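Local atomic coordinates of DNA-entry nuclease (Competence-specific nuclease) (Streptococcus agalactiae ILRI112, PDB entry 4QGO), a protein that is a virulence factor that probably cleaves DNA without sequence specificity, as a nuclease of the beta-beta-alpha metal family. Residues Y34-N39 with N203-N208; Q40-A45 with R171-P176; V49-Q54 with M69-I74; D102-A107 with Q138-N143; A112-A117 with P132-T137. The protein carries 1 engineered substitution. All coordinates share one frame; numbering follows the deposited sequence.

Interaction 1 of 5, residues Y34-N39 with N203-N208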
# COMPACT_ATOMS: atom_id res chain seq x y z
N TYR A 34 7.05 -5.25 7.57
CA TYR A 34 7.79 -4.49 8.58
C TYR A 34 6.83 -3.66 9.42
O TYR A 34 6.13 -2.78 8.89
CB TYR A 34 8.87 -3.61 7.94
CG TYR A 34 10.07 -4.39 7.47
CD1 TYR A 34 11.12 -4.66 8.33
CD2 TYR A 34 10.15 -4.86 6.17
CE1 TYR A 34 12.22 -5.40 7.91
CE2 TYR A 34 11.24 -5.59 5.73
CZ TYR A 34 12.27 -5.85 6.61
OH TYR A 34 13.36 -6.58 6.18
N GLU A 35 6.80 -3.95 10.71
CA GLU A 35 6.11 -3.12 11.67
C GLU A 35 7.03 -1.94 11.95
O GLU A 35 8.23 -2.13 12.20
CB GLU A 35 5.85 -3.92 12.94
CG GLU A 35 5.10 -3.18 14.03
CD GLU A 35 4.97 -4.00 15.30
OE1 GLU A 35 4.78 -3.40 16.38
OE2 GLU A 35 5.08 -5.25 15.23
N LEU A 36 6.49 -0.72 11.88
CA LEU A 36 7.29 0.48 12.08
C LEU A 36 6.90 1.18 13.37
O LEU A 36 5.72 1.26 13.69
CB LEU A 36 7.05 1.47 10.93
CG LEU A 36 7.17 0.90 9.52
CD1 LEU A 36 6.94 2.02 8.51
CD2 LEU A 36 8.52 0.24 9.31
N ASN A 37 7.90 1.69 14.10
CA ASN A 37 7.61 2.54 15.26
C ASN A 37 6.68 1.86 16.27
O ASN A 37 5.79 2.50 16.84
CB ASN A 37 7.00 3.87 14.80
CG ASN A 37 7.07 4.96 15.86
OD1 ASN A 37 8.07 5.10 16.55
ND2 ASN A 37 6.01 5.75 15.97
N ASN A 38 6.90 0.57 16.49
CA ASN A 38 6.09 -0.23 17.40
C ASN A 38 4.60 -0.16 17.08
O ASN A 38 3.75 -0.24 17.97
CB ASN A 38 6.37 0.16 18.85
CG ASN A 38 7.82 -0.06 19.21
OD1 ASN A 38 8.26 -1.20 19.37
ND2 ASN A 38 8.58 1.02 19.32
N ASN A 39 4.31 -0.04 15.79
CA ASN A 39 2.95 -0.00 15.26
C ASN A 39 2.18 1.29 15.56
O ASN A 39 0.97 1.35 15.39
CB ASN A 39 2.15 -1.25 15.70
CG ASN A 39 1.39 -1.91 14.57
OD1 ASN A 39 1.63 -1.67 13.39
ND2 ASN A 39 0.45 -2.78 14.95
N ASN A 203 1.10 0.82 11.83
CA ASN A 203 2.08 1.56 11.07
C ASN A 203 3.01 0.50 10.49
O ASN A 203 3.84 -0.06 11.22
CB ASN A 203 2.85 2.54 11.97
CG ASN A 203 3.71 3.50 11.18
OD1 ASN A 203 3.94 3.31 9.99
ND2 ASN A 203 4.18 4.55 11.85
N VAL A 204 2.85 0.22 9.20
CA VAL A 204 3.59 -0.88 8.58
C VAL A 204 4.13 -0.50 7.21
O VAL A 204 3.62 0.41 6.54
CB VAL A 204 2.71 -2.15 8.43
CG1 VAL A 204 2.19 -2.66 9.78
CG2 VAL A 204 1.55 -1.87 7.49
N ALA A 205 5.16 -1.22 6.79
CA ALA A 205 5.63 -1.16 5.41
C ALA A 205 5.47 -2.54 4.81
O ALA A 205 5.99 -3.51 5.34
CB ALA A 205 7.09 -0.72 5.34
N ILE A 206 4.72 -2.63 3.71
CA ILE A 206 4.50 -3.89 3.00
C ILE A 206 5.51 -3.97 1.87
O ILE A 206 5.42 -3.21 0.91
CB ILE A 206 3.10 -3.93 2.35
CG1 ILE A 206 2.00 -3.48 3.33
CG2 ILE A 206 2.83 -5.32 1.77
CD1 ILE A 206 1.83 -4.37 4.51
N PRO A 207 6.50 -4.88 1.98
CA PRO A 207 7.50 -4.92 0.91
C PRO A 207 6.86 -5.23 -0.45
O PRO A 207 5.99 -6.11 -0.54
CB PRO A 207 8.44 -6.06 1.36
CG PRO A 207 8.27 -6.10 2.89
CD PRO A 207 6.79 -5.83 3.07
N ASN A 208 7.29 -4.51 -1.48
CA ASN A 208 6.80 -4.75 -2.83
C ASN A 208 7.64 -5.83 -3.48
O ASN A 208 8.41 -5.58 -4.43
CB ASN A 208 6.81 -3.47 -3.65
CG ASN A 208 5.87 -3.54 -4.83
OD1 ASN A 208 5.04 -4.45 -4.92
ND2 ASN A 208 5.99 -2.58 -5.75
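Tyr34 and Ala205 form an antiparallel hydrogen-bonded pair, and Glu35 faces Val204 in the non-hydrogen-bonded position; strands 33-36 and 201-207 are thus neighbours in the large sheet of this beta-beta-alpha nuclease, their short axes 151° apart. On the face that carries Tyr34 and Ala205, the Tyr34 ring, its CG anti to the carbonyl carbon (chi1 -75°), meets Pro207 at its edge, Tyr34 CD2 lying 4.0 Å from Pro207 CG, and the two side chains cross at about a right angle. Helix 12-22 meets Tyr34, Leu36 and Pro207, while the phenol oxygen bonds to the backbone of Asp9. Leu36 also crosses Asn203 nearly perpendicularly: Leu36 CD1 comes within 3.6 Å of Asn203 OD1 and within 4.2 Å of Ala205 CB. The Asn203 amide is held from outside the pair, OD1 by His190 and ND2 by the carbonyl of Gln40. Beyond Leu36 the chain turns, with Asn39 N bonded to Leu36 O, and the carboxamide of Asn39 supplies the next bond to the strand. Asn39 OD1 accepts from Asn203 N at 3.0 Å; the N-H points almost straight at the oxygen (167°) but arrives from above the amide plane.

Interaction 2 of 5, residues Q40-A45 with R171-P176. With SO4 (sulfate ion), chain C.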
# COMPACT_ATOMS: atom_id res chain seq x y z
N GLN A 40 2.90 2.33 16.02
CA GLN A 40 2.27 3.60 16.34
C GLN A 40 2.45 4.60 15.21
O GLN A 40 3.53 4.73 14.63
CB GLN A 40 2.86 4.18 17.65
CG GLN A 40 2.89 3.18 18.79
CD GLN A 40 1.52 2.62 19.11
OE1 GLN A 40 0.63 3.34 19.57
NE2 GLN A 40 1.34 1.33 18.87
N THR A 41 1.36 5.30 14.90
CA THR A 41 1.37 6.37 13.91
C THR A 41 0.86 7.65 14.55
O THR A 41 0.11 7.60 15.54
CB THR A 41 0.49 6.02 12.69
OG1 THR A 41 0.38 7.16 11.83
CG2 THR A 41 -0.90 5.57 13.13
N ASN A 42 1.27 8.80 14.00
CA ASN A 42 0.84 10.06 14.57
C ASN A 42 -0.44 10.61 13.97
O ASN A 42 -0.82 11.75 14.23
CB ASN A 42 1.96 11.11 14.49
CG ASN A 42 2.33 11.48 13.07
OD1 ASN A 42 1.59 11.22 12.12
ND2 ASN A 42 3.50 12.10 12.91
N LEU A 43 -1.10 9.79 13.14
CA LEU A 43 -2.36 10.20 12.53
C LEU A 43 -3.37 10.62 13.58
O LEU A 43 -3.53 9.98 14.60
CB LEU A 43 -2.96 9.07 11.69
CG LEU A 43 -2.28 8.73 10.37
CD1 LEU A 43 -2.96 7.52 9.77
CD2 LEU A 43 -2.36 9.92 9.42
N ASN A 44 -4.07 11.72 13.29
CA ASN A 44 -5.10 12.24 14.18
C ASN A 44 -6.48 11.90 13.63
O ASN A 44 -6.91 12.45 12.62
CB ASN A 44 -4.93 13.75 14.37
CG ASN A 44 -5.93 14.32 15.35
OD1 ASN A 44 -6.66 13.58 16.00
ND2 ASN A 44 -5.92 15.65 15.50
N ALA A 45 -7.16 10.95 14.28
CA ALA A 45 -8.51 10.56 13.88
C ALA A 45 -9.57 11.34 14.63
O ALA A 45 -10.75 11.22 14.34
CB ALA A 45 -8.71 9.06 14.10
N ARG A 171 -8.76 7.31 10.32
CA ARG A 171 -7.81 8.16 9.61
C ARG A 171 -6.75 7.24 9.00
O ARG A 171 -6.25 6.34 9.66
CB ARG A 171 -7.21 9.18 10.58
CG ARG A 171 -6.22 10.15 9.98
CD ARG A 171 -6.87 11.20 9.05
NE ARG A 171 -5.82 12.14 8.65
CZ ARG A 171 -4.96 11.93 7.66
NH1 ARG A 171 -5.06 10.85 6.89
NH2 ARG A 171 -4.01 12.82 7.41
N TYR A 172 -6.42 7.45 7.73
CA TYR A 172 -5.66 6.48 6.93
C TYR A 172 -4.69 7.21 6.03
O TYR A 172 -5.03 8.23 5.42
CB TYR A 172 -6.67 5.70 6.07
CG TYR A 172 -6.20 4.45 5.33
CD1 TYR A 172 -5.43 3.47 5.96
CD2 TYR A 172 -6.62 4.21 4.03
CE1 TYR A 172 -5.05 2.32 5.28
CE2 TYR A 172 -6.25 3.05 3.35
CZ TYR A 172 -5.47 2.11 3.98
OH TYR A 172 -5.09 0.96 3.31
N ARG A 173 -3.46 6.70 5.94
CA ARG A 173 -2.43 7.31 5.10
C ARG A 173 -1.62 6.21 4.44
O ARG A 173 -1.10 5.33 5.12
CB ARG A 173 -1.53 8.25 5.92
CG ARG A 173 -0.45 8.99 5.10
CD ARG A 173 0.14 10.16 5.89
NE ARG A 173 0.74 9.75 7.16
CZ ARG A 173 0.81 10.51 8.26
NH1 ARG A 173 0.30 11.75 8.26
NH2 ARG A 173 1.38 10.04 9.36
N VAL A 174 -1.54 6.27 3.11
CA VAL A 174 -0.82 5.26 2.33
C VAL A 174 0.22 5.96 1.46
O VAL A 174 -0.10 6.85 0.67
CB VAL A 174 -1.79 4.46 1.45
CG1 VAL A 174 -1.01 3.48 0.58
CG2 VAL A 174 -2.83 3.73 2.31
N THR A 175 1.48 5.56 1.63
CA THR A 175 2.57 6.24 0.95
C THR A 175 3.46 5.22 0.26
O THR A 175 4.11 4.42 0.92
CB THR A 175 3.43 7.04 1.94
OG1 THR A 175 2.59 7.88 2.76
CG2 THR A 175 4.45 7.91 1.21
N PRO A 176 3.49 5.25 -1.08
CA PRO A 176 4.49 4.43 -1.78
C PRO A 176 5.89 4.91 -1.41
O PRO A 176 6.16 6.13 -1.43
CB PRO A 176 4.21 4.72 -3.26
CG PRO A 176 2.80 5.28 -3.30
CD PRO A 176 2.66 6.04 -2.00
S SO4 C . -0.35 14.47 5.98
O1 SO4 C . 0.26 13.83 4.82
O2 SO4 C . -1.14 15.61 5.55
O3 SO4 C . 0.67 14.94 6.92
O4 SO4 C . -1.23 13.53 6.66
O HOH W 1 -0.06 13.03 10.92
O HOH W 2 -6.46 14.19 10.55
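The guanidinium groups of Arg171 and Arg173 share one apolar cover: Leu43 CD2 sits over the centre of a face of each, 3.4 Å from Arg173 CZ and 3.7 Å from Arg171 CZ. At the edge of the Arg173 group, Asn42 OD1 accepts from Arg173 NH2 at 3.0 Å, in the guanidinium plane, although the amide plane stands 83° away. Water 1 bridges Asn42 OD1 and Arg173 NH1; water 2 links Asn44 O with Arg171 NE. Bends at chi2 in Arg171 and chi3 in Arg173 bring both groups to a sulfate, probably a crystallisation ion, whose O4 receives Arg173 NH1 at 2.8 Å and a weak bond from Arg171 NH2. The two arginines may thus form an anion-binding patch, perhaps suited to a phosphate. Leu43 N closes an ST turn on Thr41 OG1, which also bonds Glu192. Loop 40-45 lies against strand 170-177, whose neighbours are 188-195 and 66-70; Glu192 of the former forms a salt bridge with Arg173, and Asn67 of the latter bonds Arg171.

Interaction 3 of 5, residues V49-Q54 with M69-I74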
# COMPACT_ATOMS: atom_id res chain seq x y z
N VAL A 49 -14.08 16.35 10.74
CA VAL A 49 -14.05 16.66 9.32
C VAL A 49 -14.80 15.61 8.52
O VAL A 49 -14.89 14.44 8.91
CB VAL A 49 -12.61 16.79 8.77
CG1 VAL A 49 -11.86 17.92 9.48
CG2 VAL A 49 -11.87 15.47 8.91
N LYS A 50 -15.34 16.04 7.39
CA LYS A 50 -16.06 15.18 6.47
C LYS A 50 -15.12 14.10 5.92
O LYS A 50 -13.95 14.37 5.67
CB LYS A 50 -16.60 16.04 5.32
CG LYS A 50 -17.42 15.30 4.33
CD LYS A 50 -18.13 16.30 3.44
CE LYS A 50 -17.19 17.34 2.85
NZ LYS A 50 -16.49 16.85 1.63
N ALA A 51 -15.64 12.89 5.76
CA ALA A 51 -14.88 11.81 5.14
C ALA A 51 -14.35 12.25 3.78
O ALA A 51 -15.03 12.99 3.04
CB ALA A 51 -15.74 10.57 5.00
N TYR A 52 -13.15 11.81 3.43
CA TYR A 52 -12.52 12.22 2.18
C TYR A 52 -11.41 11.26 1.77
O TYR A 52 -10.94 10.47 2.59
CB TYR A 52 -11.89 13.62 2.32
CG TYR A 52 -10.66 13.66 3.23
CD1 TYR A 52 -10.79 13.85 4.60
CD2 TYR A 52 -9.38 13.47 2.72
CE1 TYR A 52 -9.67 13.87 5.44
CE2 TYR A 52 -8.25 13.48 3.56
CZ TYR A 52 -8.41 13.69 4.92
OH TYR A 52 -7.30 13.69 5.76
N VAL A 53 -11.02 11.34 0.50
CA VAL A 53 -9.76 10.78 0.01
C VAL A 53 -9.03 11.85 -0.75
O VAL A 53 -9.65 12.65 -1.47
CB VAL A 53 -9.99 9.60 -0.93
CG1 VAL A 53 -8.66 8.96 -1.37
CG2 VAL A 53 -10.80 8.61 -0.24
N GLN A 54 -7.71 11.89 -0.59
CA GLN A 54 -6.85 12.77 -1.35
C GLN A 54 -5.67 11.97 -1.89
O GLN A 54 -4.85 11.47 -1.11
CB GLN A 54 -6.35 13.91 -0.47
CG GLN A 54 -5.45 14.87 -1.22
CD GLN A 54 -6.19 15.68 -2.24
OE1 GLN A 54 -7.14 16.40 -1.92
NE2 GLN A 54 -5.78 15.56 -3.50
N MET A 69 -9.96 10.16 5.43
CA MET A 69 -10.73 9.93 6.64
C MET A 69 -11.89 9.08 6.20
O MET A 69 -12.68 9.48 5.35
CB MET A 69 -11.24 11.23 7.26
CG MET A 69 -12.23 11.00 8.40
SD MET A 69 -11.49 10.18 9.84
CE MET A 69 -10.37 11.43 10.40
N LEU A 70 -11.94 7.87 6.75
CA LEU A 70 -12.87 6.85 6.30
C LEU A 70 -13.99 6.65 7.29
O LEU A 70 -13.77 6.59 8.50
CB LEU A 70 -12.13 5.52 6.10
CG LEU A 70 -10.94 5.50 5.13
CD1 LEU A 70 -10.21 4.15 5.19
CD2 LEU A 70 -11.38 5.81 3.71
N ASP A 71 -15.21 6.52 6.77
CA ASP A 71 -16.35 6.12 7.57
C ASP A 71 -17.41 5.54 6.64
O ASP A 71 -17.19 5.41 5.42
CB ASP A 71 -16.88 7.27 8.45
CG ASP A 71 -17.43 8.45 7.65
OD1 ASP A 71 -17.97 8.25 6.54
OD2 ASP A 71 -17.34 9.59 8.14
N ARG A 72 -18.56 5.18 7.20
CA ARG A 72 -19.58 4.50 6.41
C ARG A 72 -20.19 5.34 5.31
O ARG A 72 -20.84 4.80 4.42
CB ARG A 72 -20.67 3.93 7.32
CG ARG A 72 -20.24 2.65 8.00
CD ARG A 72 -21.40 1.95 8.67
NE ARG A 72 -21.89 0.83 7.87
CZ ARG A 72 -22.43 -0.27 8.39
NH1 ARG A 72 -22.54 -0.39 9.71
NH2 ARG A 72 -22.85 -1.24 7.59
N THR A 73 -19.99 6.66 5.35
CA THR A 73 -20.54 7.52 4.30
C THR A 73 -19.82 7.39 2.95
O THR A 73 -20.38 7.77 1.92
CB THR A 73 -20.60 9.02 4.69
OG1 THR A 73 -19.28 9.57 4.73
CG2 THR A 73 -21.30 9.20 6.04
N ILE A 74 -18.59 6.88 2.95
CA ILE A 74 -17.87 6.70 1.68
C ILE A 74 -17.48 5.25 1.40
O ILE A 74 -16.92 4.95 0.35
CB ILE A 74 -16.64 7.64 1.56
CG1 ILE A 74 -15.58 7.34 2.61
CG2 ILE A 74 -17.09 9.10 1.64
CD1 ILE A 74 -14.28 8.09 2.37
O HOH W 3 -18.27 12.36 6.79
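Ala51 CB fits against Ile74 CD1 at 3.9 Å, the apolar centre of a contact at the open end of the beta hairpin formed by strands 52-54 and 66-70. Val53 CG2 approaches the same Ile74 methyl from farther along strand 52-54. Next to this centre, Tyr52 lies across the partner strand: Tyr52 CE1 is 3.6 Å from Met69 CB, and the backbone N of Met69 stands over the middle of the ring. The first torsion explains this placement, because CG of Tyr52 sits between the backbone N and the carbonyl carbon (chi1 70°), which folds the ring over the hairpin rather than along its own strand. Beneath it the backbones form an antiparallel hydrogen-bonded pair. Tyr52 N reaches Met69 O at 3.1 Å, and the return bond from Met69 N to Tyr52 O is more bent, with an N-H...O angle of 142°. Helices 116-119 and 153-165 cover Leu70, and Arg171 of the adjoining strand 170-177 touches both Tyr52 and Met69. Outward from Ala51 the contact becomes polar. A water accepts from Ala51 N and donates to Asp71 OD2, the oxygen that also forms a salt bridge with Arg169. The other oxygen closes an Asx turn: Asp71 OD1 takes Thr73 N on its anti side, 31° out of the carboxylate plane, and Thr73 OG1 donates to the syn lone pair of Asp71 OD1 at 2.6 Å.

Interaction 4 of 5, residues D102-A107 with Q138-N143. With SO4 (sulfate ion), chain D.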
# COMPACT_ATOMS: atom_id res chain seq x y z
N ASP A 102 5.04 -19.55 -9.65
CA ASP A 102 4.50 -19.66 -8.32
C ASP A 102 2.98 -19.73 -8.38
O ASP A 102 2.39 -19.69 -9.47
CB ASP A 102 5.02 -18.55 -7.39
CG ASP A 102 4.59 -17.15 -7.82
OD1 ASP A 102 3.53 -16.99 -8.46
OD2 ASP A 102 5.34 -16.21 -7.46
N HIS A 103 2.33 -19.83 -7.22
CA HIS A 103 0.89 -20.10 -7.22
C HIS A 103 0.05 -18.92 -7.70
O HIS A 103 -1.12 -19.08 -7.96
CB HIS A 103 0.44 -20.59 -5.84
CG HIS A 103 0.33 -19.51 -4.79
ND1 HIS A 103 1.41 -19.06 -4.07
CD2 HIS A 103 -0.74 -18.82 -4.35
CE1 HIS A 103 1.00 -18.11 -3.23
NE2 HIS A 103 -0.30 -17.95 -3.37
N TYR A 104 0.65 -17.72 -7.77
CA TYR A 104 -0.06 -16.54 -8.26
C TYR A 104 -0.25 -16.56 -9.77
O TYR A 104 -1.20 -15.97 -10.30
CB TYR A 104 0.65 -15.24 -7.85
CG TYR A 104 0.70 -15.06 -6.35
CD1 TYR A 104 -0.42 -14.62 -5.64
CD2 TYR A 104 1.86 -15.32 -5.63
CE1 TYR A 104 -0.38 -14.46 -4.27
CE2 TYR A 104 1.91 -15.17 -4.26
CZ TYR A 104 0.79 -14.73 -3.59
OH TYR A 104 0.85 -14.58 -2.22
N GLY A 105 0.67 -17.20 -10.48
CA GLY A 105 0.58 -17.32 -11.92
C GLY A 105 1.10 -16.12 -12.68
O GLY A 105 1.64 -16.26 -13.77
N HIS A 106 0.93 -14.93 -12.11
CA HIS A 106 1.42 -13.70 -12.73
C HIS A 106 2.18 -12.91 -11.68
O HIS A 106 2.01 -13.14 -10.48
CB HIS A 106 0.28 -12.88 -13.30
CG HIS A 106 -0.71 -12.44 -12.27
ND1 HIS A 106 -1.78 -13.22 -11.89
CD2 HIS A 106 -0.78 -11.31 -11.53
CE1 HIS A 106 -2.47 -12.59 -10.96
NE2 HIS A 106 -1.89 -11.43 -10.72
N ALA A 107 3.00 -11.96 -12.12
CA ALA A 107 3.92 -11.27 -11.22
C ALA A 107 3.32 -10.05 -10.54
O ALA A 107 3.55 -9.84 -9.35
CB ALA A 107 5.18 -10.88 -11.96
N GLN A 138 2.32 -3.34 -8.36
CA GLN A 138 2.48 -3.99 -7.06
C GLN A 138 2.57 -5.50 -7.25
O GLN A 138 1.82 -6.09 -8.05
CB GLN A 138 1.32 -3.65 -6.13
CG GLN A 138 1.56 -4.09 -4.68
CD GLN A 138 0.50 -3.57 -3.74
OE1 GLN A 138 -0.66 -3.41 -4.13
NE2 GLN A 138 0.89 -3.30 -2.50
N THR A 139 3.48 -6.14 -6.52
CA THR A 139 3.58 -7.59 -6.66
C THR A 139 2.24 -8.26 -6.31
O THR A 139 1.50 -7.77 -5.44
CB THR A 139 4.72 -8.20 -5.83
OG1 THR A 139 4.40 -8.10 -4.43
CG2 THR A 139 6.04 -7.50 -6.13
N ALA A 140 1.94 -9.36 -6.99
CA ALA A 140 0.72 -10.09 -6.69
C ALA A 140 0.68 -10.50 -5.23
O ALA A 140 -0.36 -10.38 -4.58
CB ALA A 140 0.60 -11.32 -7.59
N HIS A 141 1.81 -10.97 -4.70
CA HIS A 141 1.85 -11.36 -3.30
C HIS A 141 1.53 -10.21 -2.36
O HIS A 141 0.71 -10.36 -1.45
CB HIS A 141 3.22 -11.90 -2.92
CG HIS A 141 3.38 -12.06 -1.45
ND1 HIS A 141 2.77 -13.08 -0.74
CD2 HIS A 141 4.02 -11.30 -0.53
CE1 HIS A 141 3.07 -12.95 0.55
NE2 HIS A 141 3.83 -11.88 0.70
N SER A 142 2.19 -9.08 -2.55
CA SER A 142 2.02 -7.99 -1.60
C SER A 142 0.67 -7.28 -1.75
O SER A 142 0.15 -6.72 -0.79
CB SER A 142 3.21 -7.02 -1.63
OG SER A 142 3.21 -6.20 -2.80
N ASN A 143 0.08 -7.34 -2.94
CA ASN A 143 -1.27 -6.86 -3.15
C ASN A 143 -2.32 -7.77 -2.50
O ASN A 143 -3.18 -7.31 -1.75
CB ASN A 143 -1.55 -6.72 -4.65
CG ASN A 143 -2.94 -6.19 -4.93
OD1 ASN A 143 -3.19 -5.00 -4.77
ND2 ASN A 143 -3.84 -7.05 -5.38
S SO4 D . -2.04 -15.86 -0.89
O1 SO4 D . -1.51 -14.51 -1.07
O2 SO4 D . -3.11 -15.85 0.11
O3 SO4 D . -2.57 -16.34 -2.16
O4 SO4 D . -0.97 -16.76 -0.47
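Tyr104 with His141 and Ala107 with Ala140 make the two hydrogen bonds that tie the loop 102-107 to the start of helix 140-144. His141 ND1 donates to Tyr104 OH at 2.9 Å, nearly in the imidazole plane, and Ala140 N donates to Ala107 O at 2.9 Å, an oxygen that also accepts from the hydroxyl of Tyr213. The aromatic contact accompanies the first bond: the Tyr104 and His141 rings meet rim to rim with planes 74° apart, while the backbone N of His141 stands over the centre of the Tyr104 ring. His103 NE2 lies over the opposite face, toward the rim. Among apolar contacts, the methyl of Ala140 packs against Tyr104 CB, with Ala140 CB 3.9 Å from Tyr104 CB. The same methyl lies near the His106 imidazole, whose NE2 bonds Asp109. Turns and caps shape both backbones. Asp102 OD1 accepts from Tyr104 N in an Asx turn that coincides with a type I turn from Asp102 to Gly105, and Thr139 is the helix N-cap, its OG1 receiving Ser142 N. A sulfate, probably a crystallisation ion, is the last partner. Tyr104 OH donates to sulfate O1 at 2.6 Å, and His103 NE2 reaches O3 of the same ion at 3.0 Å. The phenol oxygen is thus gripped by one accepted and one donated bond, which may polarise it; with His103 it is consistent with a site for an oxyanion, perhaps a phosphate.

Interaction 5 of 5, residues A112-A117 with P132-T137. Engineered in segment 112-117: Ala112 (natural residue His). With SO4 (sulfate ion), chain E.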
# COMPACT_ATOMS: atom_id res chain seq x y z
N ALA A 112 -3.91 -0.50 -5.91
CA ALA A 112 -4.48 0.75 -5.42
C ALA A 112 -3.83 1.19 -4.12
O ALA A 112 -3.58 0.36 -3.23
CB ALA A 112 -5.98 0.60 -5.20
N LEU A 113 -3.58 2.48 -3.98
CA LEU A 113 -3.14 3.02 -2.70
C LEU A 113 -4.31 3.00 -1.73
O LEU A 113 -4.22 2.45 -0.63
CB LEU A 113 -2.60 4.45 -2.84
CG LEU A 113 -1.13 4.59 -3.30
CD1 LEU A 113 -0.87 3.97 -4.65
CD2 LEU A 113 -0.74 6.07 -3.32
N ILE A 114 -5.42 3.61 -2.17
CA ILE A 114 -6.66 3.63 -1.39
C ILE A 114 -7.67 2.71 -2.07
O ILE A 114 -8.08 2.96 -3.20
CB ILE A 114 -7.24 5.05 -1.28
CG1 ILE A 114 -6.19 6.06 -0.79
CG2 ILE A 114 -8.44 5.05 -0.35
CD1 ILE A 114 -5.72 5.82 0.63
N ALA A 115 -8.06 1.65 -1.37
CA ALA A 115 -8.95 0.62 -1.91
C ALA A 115 -10.34 1.10 -2.29
O ALA A 115 -10.94 1.94 -1.62
CB ALA A 115 -9.05 -0.55 -0.92
N TYR A 116 -10.85 0.54 -3.38
CA TYR A 116 -12.18 0.83 -3.87
C TYR A 116 -13.23 0.62 -2.79
O TYR A 116 -14.11 1.45 -2.60
CB TYR A 116 -12.50 -0.06 -5.09
CG TYR A 116 -13.88 0.17 -5.66
CD1 TYR A 116 -14.14 1.29 -6.44
CD2 TYR A 116 -14.92 -0.71 -5.41
CE1 TYR A 116 -15.39 1.53 -6.96
CE2 TYR A 116 -16.18 -0.48 -5.93
CZ TYR A 116 -16.41 0.64 -6.70
OH TYR A 116 -17.66 0.89 -7.23
N ALA A 117 -13.14 -0.49 -2.06
CA ALA A 117 -14.15 -0.79 -1.05
C ALA A 117 -14.15 0.25 0.08
O ALA A 117 -15.17 0.46 0.73
CB ALA A 117 -13.94 -2.18 -0.48
N PRO A 132 -4.51 7.56 -12.16
CA PRO A 132 -3.04 7.51 -12.24
C PRO A 132 -2.35 7.99 -10.97
O PRO A 132 -1.14 7.80 -10.83
CB PRO A 132 -2.73 8.46 -13.41
CG PRO A 132 -3.87 9.44 -13.39
CD PRO A 132 -5.08 8.62 -13.02
N GLN A 133 -3.10 8.60 -10.06
CA GLN A 133 -2.51 9.04 -8.80
C GLN A 133 -2.71 8.01 -7.70
O GLN A 133 -2.16 8.16 -6.60
CB GLN A 133 -3.12 10.38 -8.35
CG GLN A 133 -3.08 11.44 -9.42
CD GLN A 133 -3.07 12.84 -8.85
OE1 GLN A 133 -3.25 13.05 -7.65
NE2 GLN A 133 -2.87 13.82 -9.72
N ASN A 134 -3.48 6.96 -7.99
CA ASN A 134 -3.88 5.98 -6.97
C ASN A 134 -3.46 4.55 -7.27
O ASN A 134 -3.85 3.64 -6.55
CB ASN A 134 -5.42 6.02 -6.76
CG ASN A 134 -5.88 5.25 -5.50
OD1 ASN A 134 -5.29 5.37 -4.44
ND2 ASN A 134 -6.94 4.47 -5.63
N VAL A 135 -2.68 4.34 -8.33
CA VAL A 135 -2.34 2.97 -8.73
C VAL A 135 -0.86 2.84 -9.03
O VAL A 135 -0.29 3.65 -9.76
CB VAL A 135 -3.15 2.54 -9.98
CG1 VAL A 135 -2.76 1.11 -10.37
CG2 VAL A 135 -4.64 2.65 -9.72
N VAL A 136 -0.24 1.81 -8.44
CA VAL A 136 1.15 1.48 -8.72
C VAL A 136 1.28 0.05 -9.21
O VAL A 136 0.32 -0.74 -9.14
CB VAL A 136 2.06 1.67 -7.48
CG1 VAL A 136 2.11 3.14 -7.07
CG2 VAL A 136 1.59 0.79 -6.30
N THR A 137 2.46 -0.29 -9.72
CA THR A 137 2.79 -1.66 -10.04
C THR A 137 3.14 -2.37 -8.74
O THR A 137 4.11 -2.02 -8.09
CB THR A 137 3.98 -1.72 -11.01
OG1 THR A 137 3.60 -1.10 -12.24
CG2 THR A 137 4.43 -3.16 -11.26
S SO4 E . -18.61 3.00 -10.15
O1 SO4 E . -17.78 2.28 -11.10
O2 SO4 E . -17.91 3.12 -8.87
O3 SO4 E . -18.91 4.33 -10.66
O4 SO4 E . -19.86 2.27 -9.96
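Asn134 reaches across to Leu113 and Ile114 just beyond the end of the two-stranded antiparallel ribbon 108-112/135-139, which, with helix 140-144 following it, is consistent with the beta-beta-alpha (His-Me finger) motif of the family. With CG anti to the backbone N (chi1 -167°), its carboxamide extends to the backbone of Ile114 and grips it twice. Asn134 OD1 accepts from Ile114 N on a lone pair at 2.9 Å, and also takes a bond from Asn55. Leu113 N bonds separately to the backbone carbonyl of Asn134. The Leu113 side chain, its CG beside its own backbone N (chi1 -83°), sends Leu113 CD1 to 3.9 Å from Val136 CG1, and both side chains touch Met189 of the large sheet. Ile114 turns its end away from Asn134 toward Tyr172 and Val174. Ala112, an engineered residue replacing histidine, pairs with Val135 at a CA-CA distance of 4.5 Å, as a non-hydrogen-bonded pair. The second half of the amide grip is nearly straight: Asn134 ND2 donates to Ile114 O at 3.1 Å with an angle of 177°, the acceptor lying in the amide plane.

Overall arrangement
From the N terminus, strand 33-36 opens the longest loop, which interaction 1 closes at strand 201-207; the other four contacts all nest inside it. Interaction 2 begins just afterwards and closes at strand 170-177, enclosing interactions 3, 4 and 5. Interaction 3 is a local hairpin completed before interaction 4 opens, and interaction 5 nests within interaction 4, sharing strand 135-139 with it. No loops cross. Interactions 1, 2 and 3 all reach the large antiparallel sheet, interaction 3 at its edge strand 52-54; interaction 2 touches both of the others. Asn208 carries interaction 1 to Thr139 and Thr137, while Leu113 packs on Val174 and Pro176, joining the small ribbon to the sheet.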